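Local coordinates for protein mannan endo-1,4-beta-mannosidase (Cryptopygus antarcticus, PDB 4OOZ) that hydrolyses internal beta-1,4-mannosidic linkages in mannans, galactomannans and glucomannans, releasing mainly short manno-oligosaccharides, at residues 42-47 with 341-346; 81-86 with 131-136; 285-290 with 317-322. One frame throughout, in Å; residues are numbered along the deposited sequence.

From the N terminus, the chain first runs through 42-47 on barrel strand 35-45; contact 1 closes only near the end, at 341-346, and its long loop encloses the other two. Contact 2 comes next, joining strand 79-86 to its parallel neighbour 126-133. Contact 3 follows in series, linking the loop after strand 277-278 to the loop after strand 308-313. Contacts 1 and 2 share a sheet and touch directly: N43 OD1 lies 2.9 Å from R81 NH1, and both contacts reach the same mannose unit. Contact 3 stands apart, its nearest atoms about 8 Å from contact 1 and about 14 Å from contact 2.

Contact 1: 42-47 with 341-346; sequences VNFAWR and WQFNSG. With BMA (beta-D-mannopyranose), chain G.
W341 lies against N43 and A45 where strand 35-45 of the (beta/alpha)8 barrel ends beside the loop that follows strand 337-340. Its indole lies between the mannose and Q342: O5 sits over one face, and CB of Q342 over the opposite face, 3.6 Å above the ring plane and toward the rim. CE3 meets CB and CG of N43, while CH2 reaches CB of A45 at 3.7 Å. The N43 amide is turned 51° from the indole plane, and its OD1 takes a hydrogen bond from R81. W341 is a substrate-binding residue, and its neighbours include E312, the probable nucleophile.

F343 extends the packing away from the sugar. Its CB lies 3.3 Å from N43 O and also touches V42 CG2 and F44 CD1. CG then meets V42 CG2; CD1, nestled against both methyls of V42, is 3.6 Å from CG2, and CE1 passes CG1. With CG of F343 anti to the backbone N (chi1 -160°), the F343 ring lies beside that of F44, pointing the same way, the two ring centroids 5.9 Å apart. W68 of helix 58-74 meets both phenyl rings edge-to-face.

Two hydrogen bonds cross between 42-47 and 341-346, one between backbones and one from a side-chain amide. F343 N donates to N43 O at 2.6 Å. N344 spans two groups with its amide: OD1 accepts from G346 N, making an Asx turn, and ND2 gives a fairly straight bond of 3.0 Å to W46 O, arriving above the carbonyl plane.

Contact 2: 81-86 with 131-136; sequences RVWVHV and LFNGAL. With BMA (beta-D-mannopyranose), chain G.
Neighbouring parallel strands 79-86 and 126-133 of the catalytic barrel meet here near their C-terminal ends, with V86 bridging to F132. V86 uses both its backbone groups: its N donates to L131 O at 2.9 Å, and its O accepts from N133 N at 3.1 Å. The side chains of V86 and F132 diverge from this bridge; at H85, where the chain turns a corner, the imidazole meets the F132 ring. CD2 of H85 comes over one face of the F132 phenyl, 3.4 Å from CE1, and the CB of H85 rests near CD1 of the same ring. The two ring planes stand 52° apart, and Y155 of helix 149-167 meets both rings.

The other pairing faces the substrate. W83 presents the six-membered side of its indole to N133: CZ3 is 3.5 Å from CG of the amide, and CH2 lies close to OD1. Ring and amide are inclined at 45°, a slanted contact rather than a flat overlap. At the indole rim, near the ring plane, CZ2 lies 3.2 Å from O1 of the mannose. CG of N133 stands anti to its backbone N (chi1 -173°), which carries the amide to the tryptophan. There OD1 is held by several donors: ND2 of N180, a substrate-binding residue, and A135 N at 3.1 Å, which closes an Asx turn, with a weaker bond from G134 N. The same A135 brings its CB to 4.1 Å from C3 of the mannose. W83 and, behind it in the second shell, N133 thus sit at the C-terminal strand ends, where a (beta/alpha)8 barrel such as that of glycoside hydrolase family 5 carries its active site.

Contact 3: 285-290 with 317-322; sequences SGKWNQ and CSQNEG
W288 spreads its indole over the backbone of S318 and Q319, joining two loops that follow successive barrel strands, 277-278 and 308-313. CA of S318 makes an off-centre CH-pi contact, 4.1 Å from the centroid of the six-membered ring, and Q319 N lies over the same face. CB of S318 also approaches the ring obliquely, 3.4 Å from CZ2. L326 of helix 323-332 also touches the indole, and F294 meets it with its own ring.

Q319 reaches toward the backbone of 285-290. Its CG sits beside the backbone N (chi1 -86°), passing G286 O, and the chain then extends so that the amide comes alongside CD1 of W288, inclined 31° to the indole. OE1 accepts a nearly straight hydrogen bond from W288 N at 3.1 Å, in the carbonyl plane and on a lone pair. With an alanine in place of Q319, the backbone N-H of W288 would probably lose this acceptor and a gap would be likely to open beside CD1 of the indole. The aliphatic part of K287 lies more loosely near OE1.

The disulfide from C317 to C349 ties the loop of 317-322 to the one after strand 337-340. Segment 317-322 is also bound within itself by an ST turn: S318 OG, set between the backbone N and the carbonyl carbon (chi1 59°), accepts from N320 N at 3.2 Å.

Contact 1: 42-47 with 341-346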
loop_
_atom_site.group_PDB
_atom_site.type_symbol
_atom_site.label_atom_id
_atom_site.label_comp_id
_atom_site.label_asym_id
_atom_site.label_seq_id
_atom_site.Cartn_x
_atom_site.Cartn_y
_atom_site.Cartn_z
ATOM N N VAL A 42 9.268 -2.951 -6.460
ATOM C CA VAL A 42 9.930 -2.344 -5.316
ATOM C C VAL A 42 9.078 -1.281 -4.655
ATOM O O VAL A 42 8.102 -0.796 -5.226
ATOM C CB VAL A 42 11.261 -1.682 -5.718
ATOM C CG1 VAL A 42 12.158 -2.667 -6.431
ATOM C CG2 VAL A 42 10.998 -0.474 -6.601
ATOM N N ASN A 43 9.457 -0.919 -3.439
ATOM C CA ASN A 43 9.003 0.330 -2.867
ATOM C C ASN A 43 9.948 1.435 -3.313
ATOM O O ASN A 43 11.146 1.357 -3.062
ATOM C CB ASN A 43 8.955 0.259 -1.341
ATOM C CG ASN A 43 7.699 -0.405 -0.826
ATOM O OD1 ASN A 43 6.733 0.269 -0.469
ATOM N ND2 ASN A 43 7.708 -1.732 -0.772
ATOM N N PHE A 44 9.433 2.438 -4.014
ATOM C CA PHE A 44 10.163 3.691 -4.085
ATOM C C PHE A 44 10.075 4.214 -2.678
ATOM O O PHE A 44 11.064 4.621 -2.071
ATOM C CB PHE A 44 9.548 4.704 -5.057
ATOM C CG PHE A 44 9.682 4.342 -6.504
ATOM C CD1 PHE A 44 10.365 3.207 -6.901
ATOM C CD2 PHE A 44 9.127 5.159 -7.474
ATOM C CE1 PHE A 44 10.478 2.889 -8.242
ATOM C CE2 PHE A 44 9.236 4.849 -8.810
ATOM C CZ PHE A 44 9.910 3.711 -9.198
ATOM N N ALA A 45 8.843 4.144 -2.177
ATOM C CA ALA A 45 8.375 4.838 -0.990
ATOM C C ALA A 45 8.514 6.348 -1.175
ATOM O O ALA A 45 7.529 7.069 -1.032
ATOM C CB ALA A 45 9.105 4.362 0.238
ATOM N N TRP A 46 9.715 6.819 -1.510
ATOM C CA TRP A 46 9.924 8.233 -1.816
ATOM C C TRP A 46 11.285 8.551 -2.426
ATOM O O TRP A 46 12.214 7.744 -2.393
ATOM C CB TRP A 46 9.741 9.086 -0.556
ATOM C CG TRP A 46 10.682 8.758 0.559
ATOM C CD1 TRP A 46 11.954 9.223 0.723
ATOM C CD2 TRP A 46 10.415 7.913 1.682
ATOM N NE1 TRP A 46 12.500 8.711 1.874
ATOM C CE2 TRP A 46 11.572 7.909 2.486
ATOM C CE3 TRP A 46 9.310 7.160 2.088
ATOM C CZ2 TRP A 46 11.661 7.170 3.663
ATOM C CZ3 TRP A 46 9.398 6.431 3.257
ATOM C CH2 TRP A 46 10.564 6.440 4.031
ATOM N N ARG A 47 11.373 9.749 -2.996
ATOM C CA ARG A 47 12.642 10.377 -3.345
ATOM C C ARG A 47 12.930 11.441 -2.295
ATOM O O ARG A 47 14.012 11.480 -1.713
ATOM C CB ARG A 47 12.586 10.987 -4.745
ATOM C CG ARG A 47 13.645 12.036 -5.019
ATOM C CD ARG A 47 15.022 11.433 -5.205
ATOM N NE ARG A 47 15.990 12.436 -5.643
ATOM C CZ ARG A 47 17.248 12.166 -5.978
ATOM N NH1 ARG A 47 17.695 10.917 -5.933
ATOM N NH2 ARG A 47 18.058 13.143 -6.366
ATOM N N TRP A 341 11.869 -3.658 -0.010
ATOM C CA TRP A 341 11.744 -2.403 0.695
ATOM C C TRP A 341 12.766 -1.365 0.261
ATOM O O TRP A 341 13.968 -1.617 0.196
ATOM C CB TRP A 341 11.827 -2.579 2.201
ATOM C CG TRP A 341 11.844 -1.237 2.851
ATOM C CD1 TRP A 341 12.871 -0.681 3.549
ATOM C CD2 TRP A 341 10.816 -0.232 2.783
ATOM N NE1 TRP A 341 12.539 0.588 3.953
ATOM C CE2 TRP A 341 11.283 0.888 3.498
ATOM C CE3 TRP A 341 9.543 -0.178 2.207
ATOM C CZ2 TRP A 341 10.522 2.044 3.655
ATOM C CZ3 TRP A 341 8.790 0.975 2.363
ATOM C CH2 TRP A 341 9.283 2.068 3.082
ATOM N N GLN A 342 12.208 -0.186 0.002
ATOM C CA GLN A 342 12.818 1.012 -0.564
ATOM C C GLN A 342 14.004 0.927 -1.508
ATOM O O GLN A 342 15.114 0.511 -1.173
ATOM C CB GLN A 342 13.163 1.979 0.561
ATOM C CG GLN A 342 12.289 3.187 0.397
ATOM C CD GLN A 342 12.391 4.209 1.468
ATOM O OE1 GLN A 342 12.727 3.912 2.609
ATOM N NE2 GLN A 342 12.078 5.441 1.109
ATOM N N PHE A 343 13.704 1.446 -2.693
ATOM C CA PHE A 343 14.566 1.539 -3.856
ATOM C C PHE A 343 15.610 2.647 -3.757
ATOM O O PHE A 343 16.582 2.653 -4.509
ATOM C CB PHE A 343 13.686 1.759 -5.093
ATOM C CG PHE A 343 14.349 1.419 -6.400
ATOM C CD1 PHE A 343 14.563 0.098 -6.763
ATOM C CD2 PHE A 343 14.712 2.418 -7.286
ATOM C CE1 PHE A 343 15.151 -0.217 -7.971
ATOM C CE2 PHE A 343 15.302 2.112 -8.500
ATOM C CZ PHE A 343 15.522 0.792 -8.843
ATOM N N ASN A 344 15.408 3.593 -2.844
ATOM C CA ASN A 344 16.357 4.697 -2.706
ATOM C C ASN A 344 17.541 4.330 -1.826
ATOM O O ASN A 344 18.439 5.139 -1.617
ATOM C CB ASN A 344 15.669 5.961 -2.166
ATOM C CG ASN A 344 15.148 5.810 -0.744
ATOM O OD1 ASN A 344 15.713 5.096 0.086
ATOM N ND2 ASN A 344 14.073 6.525 -0.451
ATOM N N SER A 345 17.500 3.115 -1.289
ATOM C CA SER A 345 18.598 2.518 -0.532
ATOM C C SER A 345 18.828 3.162 0.830
ATOM O O SER A 345 19.928 3.081 1.373
ATOM C CB SER A 345 19.897 2.577 -1.340
ATOM O OG SER A 345 19.663 2.295 -2.707
ATOM N N GLY A 346 17.797 3.781 1.392
ATOM C CA GLY A 346 17.959 4.502 2.643
ATOM C C GLY A 346 17.100 4.008 3.792
ATOM O O GLY A 346 15.998 3.493 3.593
HETATM C C1 BMA G . 8.114 1.759 6.721
HETATM C C2 BMA G . 7.513 0.991 7.859
HETATM C C3 BMA G . 8.428 1.097 9.057
HETATM C C4 BMA G . 9.848 0.638 8.704
HETATM C C5 BMA G . 10.359 1.287 7.404
HETATM C C6 BMA G . 11.602 0.594 6.892
HETATM O O1 BMA G . 7.254 1.566 5.636
HETATM O O2 BMA G . 7.486 -0.388 7.519
HETATM O O3 BMA G . 7.940 0.324 10.150
HETATM O O4 BMA G . 10.736 0.974 9.763
HETATM O O5 BMA G . 9.355 1.204 6.372
HETATM O O6 BMA G . 12.141 -0.215 7.929
#

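Contact 2: 81-86 with 131-136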
loop_
_atom_site.group_PDB
_atom_site.type_symbol
_atom_site.label_atom_id
_atom_site.label_comp_id
_atom_site.label_asym_id
_atom_site.label_seq_id
_atom_site.Cartn_x
_atom_site.Cartn_y
_atom_site.Cartn_z
ATOM N N ARG A 81 5.605 0.998 -5.388
ATOM C CA ARG A 81 4.798 1.531 -4.297
ATOM C C ARG A 81 5.330 2.896 -3.864
ATOM O O ARG A 81 6.455 3.003 -3.378
ATOM C CB ARG A 81 4.783 0.560 -3.116
ATOM C CG ARG A 81 3.852 0.957 -1.979
ATOM C CD ARG A 81 3.666 -0.205 -1.021
ATOM N NE ARG A 81 2.871 0.140 0.153
ATOM C CZ ARG A 81 3.378 0.333 1.367
ATOM N NH1 ARG A 81 4.683 0.227 1.566
ATOM N NH2 ARG A 81 2.582 0.633 2.381
ATOM N N VAL A 82 4.519 3.932 -4.046
ATOM C CA VAL A 82 4.949 5.300 -3.770
ATOM C C VAL A 82 4.044 6.010 -2.762
ATOM O O VAL A 82 2.818 5.988 -2.880
ATOM C CB VAL A 82 5.005 6.125 -5.068
ATOM C CG1 VAL A 82 6.174 5.682 -5.917
ATOM C CG2 VAL A 82 3.720 5.970 -5.850
ATOM N N TRP A 83 4.660 6.639 -1.765
ATOM C CA TRP A 83 3.916 7.369 -0.739
ATOM C C TRP A 83 3.576 8.787 -1.207
ATOM O O TRP A 83 4.296 9.372 -2.016
ATOM C CB TRP A 83 4.707 7.419 0.573
ATOM C CG TRP A 83 4.902 6.074 1.219
ATOM C CD1 TRP A 83 4.697 4.853 0.648
ATOM C CD2 TRP A 83 5.335 5.818 2.562
ATOM N NE1 TRP A 83 4.976 3.855 1.547
ATOM C CE2 TRP A 83 5.371 4.419 2.729
ATOM C CE3 TRP A 83 5.697 6.636 3.636
ATOM C CZ2 TRP A 83 5.754 3.821 3.926
ATOM C CZ3 TRP A 83 6.076 6.040 4.823
ATOM C CH2 TRP A 83 6.103 4.646 4.959
ATOM N N VAL A 84 2.476 9.333 -0.697
ATOM C CA VAL A 84 1.996 10.637 -1.146
ATOM C C VAL A 84 1.909 11.659 -0.005
ATOM O O VAL A 84 2.825 12.458 0.185
ATOM C CB VAL A 84 0.618 10.515 -1.825
ATOM C CG1 VAL A 84 0.177 11.855 -2.390
ATOM C CG2 VAL A 84 0.670 9.476 -2.926
ATOM N N HIS A 85 0.813 11.630 0.749
ATOM C CA HIS A 85 0.601 12.592 1.826
ATOM C C HIS A 85 1.636 12.439 2.932
ATOM O O HIS A 85 2.166 13.426 3.439
ATOM C CB HIS A 85 -0.803 12.452 2.421
ATOM C CG HIS A 85 -1.904 12.669 1.426
ATOM N ND1 HIS A 85 -1.709 13.314 0.233
ATOM C CD2 HIS A 85 -3.217 12.335 1.475
ATOM C CE1 HIS A 85 -2.856 13.365 -0.430
ATOM N NE2 HIS A 85 -3.782 12.781 0.301
ATOM N N VAL A 86 1.909 11.192 3.296
ATOM C CA VAL A 86 2.874 10.856 4.338
ATOM C C VAL A 86 2.521 11.529 5.667
ATOM O O VAL A 86 1.638 11.062 6.383
ATOM C CB VAL A 86 4.309 11.237 3.925
ATOM C CG1 VAL A 86 5.307 10.599 4.860
ATOM C CG2 VAL A 86 4.580 10.792 2.498
ATOM N N LEU A 131 -1.433 6.894 0.635
ATOM C CA LEU A 131 -1.837 8.216 1.098
ATOM C C LEU A 131 -1.058 8.628 2.341
ATOM O O LEU A 131 -0.048 9.323 2.246
ATOM C CB LEU A 131 -3.340 8.244 1.381
ATOM C CG LEU A 131 -4.231 7.861 0.199
ATOM C CD1 LEU A 131 -5.702 7.922 0.579
ATOM C CD2 LEU A 131 -3.943 8.741 -1.005
ATOM N N PHE A 132 -1.522 8.192 3.504
ATOM C CA PHE A 132 -0.910 8.591 4.765
ATOM C C PHE A 132 0.025 7.537 5.337
ATOM O O PHE A 132 -0.165 6.339 5.131
ATOM C CB PHE A 132 -1.989 8.914 5.799
ATOM C CG PHE A 132 -2.967 9.958 5.348
ATOM C CD1 PHE A 132 -2.581 11.284 5.235
ATOM C CD2 PHE A 132 -4.273 9.618 5.048
ATOM C CE1 PHE A 132 -3.477 12.247 4.821
ATOM C CE2 PHE A 132 -5.174 10.576 4.636
ATOM C CZ PHE A 132 -4.776 11.892 4.521
ATOM N N ASN A 133 1.036 7.996 6.065
ATOM C CA ASN A 133 1.888 7.104 6.832
ATOM C C ASN A 133 1.217 6.792 8.165
ATOM O O ASN A 133 0.404 7.577 8.647
ATOM C CB ASN A 133 3.268 7.726 7.045
ATOM C CG ASN A 133 4.249 6.766 7.685
ATOM O OD1 ASN A 133 4.016 5.559 7.729
ATOM N ND2 ASN A 133 5.358 7.298 8.179
ATOM N N GLY A 134 1.542 5.645 8.753
ATOM C CA GLY A 134 0.956 5.250 10.022
ATOM C C GLY A 134 1.992 4.747 11.008
ATOM O O GLY A 134 1.740 4.696 12.211
ATOM N N ALA A 135 3.155 4.359 10.490
ATOM C CA ALA A 135 4.285 3.975 11.330
ATOM C C ALA A 135 4.632 5.149 12.225
ATOM O O ALA A 135 4.832 5.006 13.431
ATOM C CB ALA A 135 5.477 3.581 10.481
ATOM N N LEU A 136 4.707 6.315 11.593
ATOM C CA LEU A 136 4.900 7.583 12.267
ATOM C C LEU A 136 3.877 8.563 11.709
ATOM O O LEU A 136 3.594 8.548 10.516
ATOM C CB LEU A 136 6.323 8.101 12.047
ATOM C CG LEU A 136 7.507 7.168 12.343
ATOM C CD1 LEU A 136 8.809 7.810 11.889
ATOM C CD2 LEU A 136 7.599 6.765 13.816
HETATM C C1 BMA G . 8.114 1.759 6.721
HETATM C C2 BMA G . 7.513 0.991 7.859
HETATM C C3 BMA G . 8.428 1.097 9.057
HETATM C C4 BMA G . 9.848 0.638 8.704
HETATM C C5 BMA G . 10.359 1.287 7.404
HETATM C C6 BMA G . 11.602 0.594 6.892
HETATM O O1 BMA G . 7.254 1.566 5.636
HETATM O O2 BMA G . 7.486 -0.388 7.519
HETATM O O3 BMA G . 7.940 0.324 10.150
HETATM O O4 BMA G . 10.736 0.974 9.763
HETATM O O5 BMA G . 9.355 1.204 6.372
HETATM O O6 BMA G . 12.141 -0.215 7.929
#

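Contact 3: 285-290 with 317-322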
loop_
_atom_site.group_PDB
_atom_site.type_symbol
_atom_site.label_atom_id
_atom_site.label_comp_id
_atom_site.label_asym_id
_atom_site.label_seq_id
_atom_site.Cartn_x
_atom_site.Cartn_y
_atom_site.Cartn_z
ATOM N N SER A 285 16.345 -9.723 14.526
ATOM C CA SER A 285 17.535 -10.480 14.946
ATOM C C SER A 285 17.962 -11.529 13.909
ATOM O O SER A 285 18.693 -12.465 14.229
ATOM C CB SER A 285 17.317 -11.162 16.305
ATOM O OG SER A 285 16.815 -10.257 17.274
ATOM N N GLY A 286 17.521 -11.368 12.665
ATOM C CA GLY A 286 17.829 -12.341 11.630
ATOM C C GLY A 286 16.942 -13.562 11.759
ATOM O O GLY A 286 17.181 -14.596 11.137
ATOM N N LYS A 287 15.910 -13.429 12.584
ATOM C CA LYS A 287 14.921 -14.478 12.769
ATOM C C LYS A 287 13.557 -14.017 12.294
ATOM O O LYS A 287 13.059 -12.985 12.743
ATOM C CB LYS A 287 14.849 -14.895 14.239
ATOM C CG LYS A 287 15.824 -15.995 14.631
ATOM C CD LYS A 287 16.431 -16.659 13.403
ATOM C CE LYS A 287 16.996 -18.029 13.722
ATOM N NZ LYS A 287 17.685 -18.600 12.533
ATOM N N TRP A 288 12.960 -14.771 11.376
ATOM C CA TRP A 288 11.585 -14.514 10.981
ATOM C C TRP A 288 10.690 -14.616 12.197
ATOM O O TRP A 288 11.009 -15.323 13.152
ATOM C CB TRP A 288 11.098 -15.508 9.925
ATOM C CG TRP A 288 11.674 -15.338 8.559
ATOM C CD1 TRP A 288 12.363 -16.272 7.844
ATOM C CD2 TRP A 288 11.593 -14.176 7.727
ATOM N NE1 TRP A 288 12.725 -15.762 6.623
ATOM C CE2 TRP A 288 12.264 -14.476 6.527
ATOM C CE3 TRP A 288 11.024 -12.909 7.883
ATOM C CZ2 TRP A 288 12.379 -13.559 5.488
ATOM C CZ3 TRP A 288 11.142 -12.001 6.852
ATOM C CH2 TRP A 288 11.817 -12.328 5.671
ATOM N N ASN A 289 9.576 -13.901 12.175
ATOM C CA ASN A 289 8.496 -14.242 13.074
ATOM C C ASN A 289 8.082 -15.645 12.678
ATOM O O ASN A 289 8.084 -15.977 11.494
ATOM C CB ASN A 289 7.336 -13.253 12.973
ATOM C CG ASN A 289 7.641 -11.926 13.647
ATOM O OD1 ASN A 289 8.798 -11.596 13.902
ATOM N ND2 ASN A 289 6.597 -11.163 13.942
ATOM N N GLN A 290 7.761 -16.471 13.666
ATOM C CA GLN A 290 7.511 -17.892 13.441
ATOM C C GLN A 290 6.494 -18.157 12.332
ATOM O O GLN A 290 6.588 -19.154 11.614
ATOM C CB GLN A 290 7.040 -18.539 14.744
ATOM C CG GLN A 290 6.806 -20.034 14.664
ATOM C CD GLN A 290 7.118 -20.730 15.969
ATOM O OE1 GLN A 290 7.389 -20.079 16.980
ATOM N NE2 GLN A 290 7.083 -22.057 15.958
ATOM N N CYS A 317 16.954 -7.686 5.944
ATOM C CA CYS A 317 16.249 -8.044 7.167
ATOM C C CYS A 317 15.400 -9.293 6.962
ATOM O O CYS A 317 14.217 -9.321 7.303
ATOM C CB CYS A 317 15.384 -6.881 7.652
ATOM S SG CYS A 317 16.334 -5.454 8.225
ATOM N N SER A 318 16.023 -10.322 6.394
ATOM C CA SER A 318 15.404 -11.632 6.244
ATOM C C SER A 318 16.231 -12.653 7.017
ATOM O O SER A 318 16.915 -12.301 7.977
ATOM C CB SER A 318 15.303 -12.023 4.770
ATOM O OG SER A 318 16.581 -12.048 4.162
ATOM N N GLN A 319 16.173 -13.915 6.600
ATOM C CA GLN A 319 17.007 -14.950 7.203
ATOM C C GLN A 319 18.134 -15.345 6.258
ATOM O O GLN A 319 18.754 -16.396 6.420
ATOM C CB GLN A 319 16.173 -16.176 7.573
ATOM C CG GLN A 319 15.530 -16.086 8.939
ATOM C CD GLN A 319 14.932 -17.399 9.392
ATOM O OE1 GLN A 319 14.080 -17.433 10.279
ATOM N NE2 GLN A 319 15.378 -18.493 8.785
ATOM N N ASN A 320 18.375 -14.485 5.272
ATOM C CA ASN A 320 19.427 -14.650 4.271
ATOM C C ASN A 320 19.148 -15.804 3.309
ATOM O O ASN A 320 20.056 -16.537 2.924
ATOM C CB ASN A 320 20.790 -14.838 4.943
ATOM C CG ASN A 320 21.936 -14.347 4.084
ATOM O OD1 ASN A 320 22.275 -13.163 4.103
ATOM N ND2 ASN A 320 22.545 -15.254 3.328
ATOM N N GLU A 321 17.888 -15.943 2.912
ATOM C CA GLU A 321 17.487 -16.962 1.950
ATOM C C GLU A 321 17.990 -16.628 0.553
ATOM O O GLU A 321 18.083 -17.499 -0.312
ATOM C CB GLU A 321 15.962 -17.110 1.926
ATOM C CG GLU A 321 15.327 -17.451 3.265
ATOM C CD GLU A 321 15.170 -16.248 4.173
ATOM O OE1 GLU A 321 15.973 -15.298 4.060
ATOM O OE2 GLU A 321 14.240 -16.255 5.002
ATOM N N GLY A 322 18.316 -15.361 0.338
ATOM C CA GLY A 322 18.659 -14.874 -0.983
ATOM C C GLY A 322 17.502 -14.058 -1.517
ATOM O O GLY A 322 16.343 -14.406 -1.307
#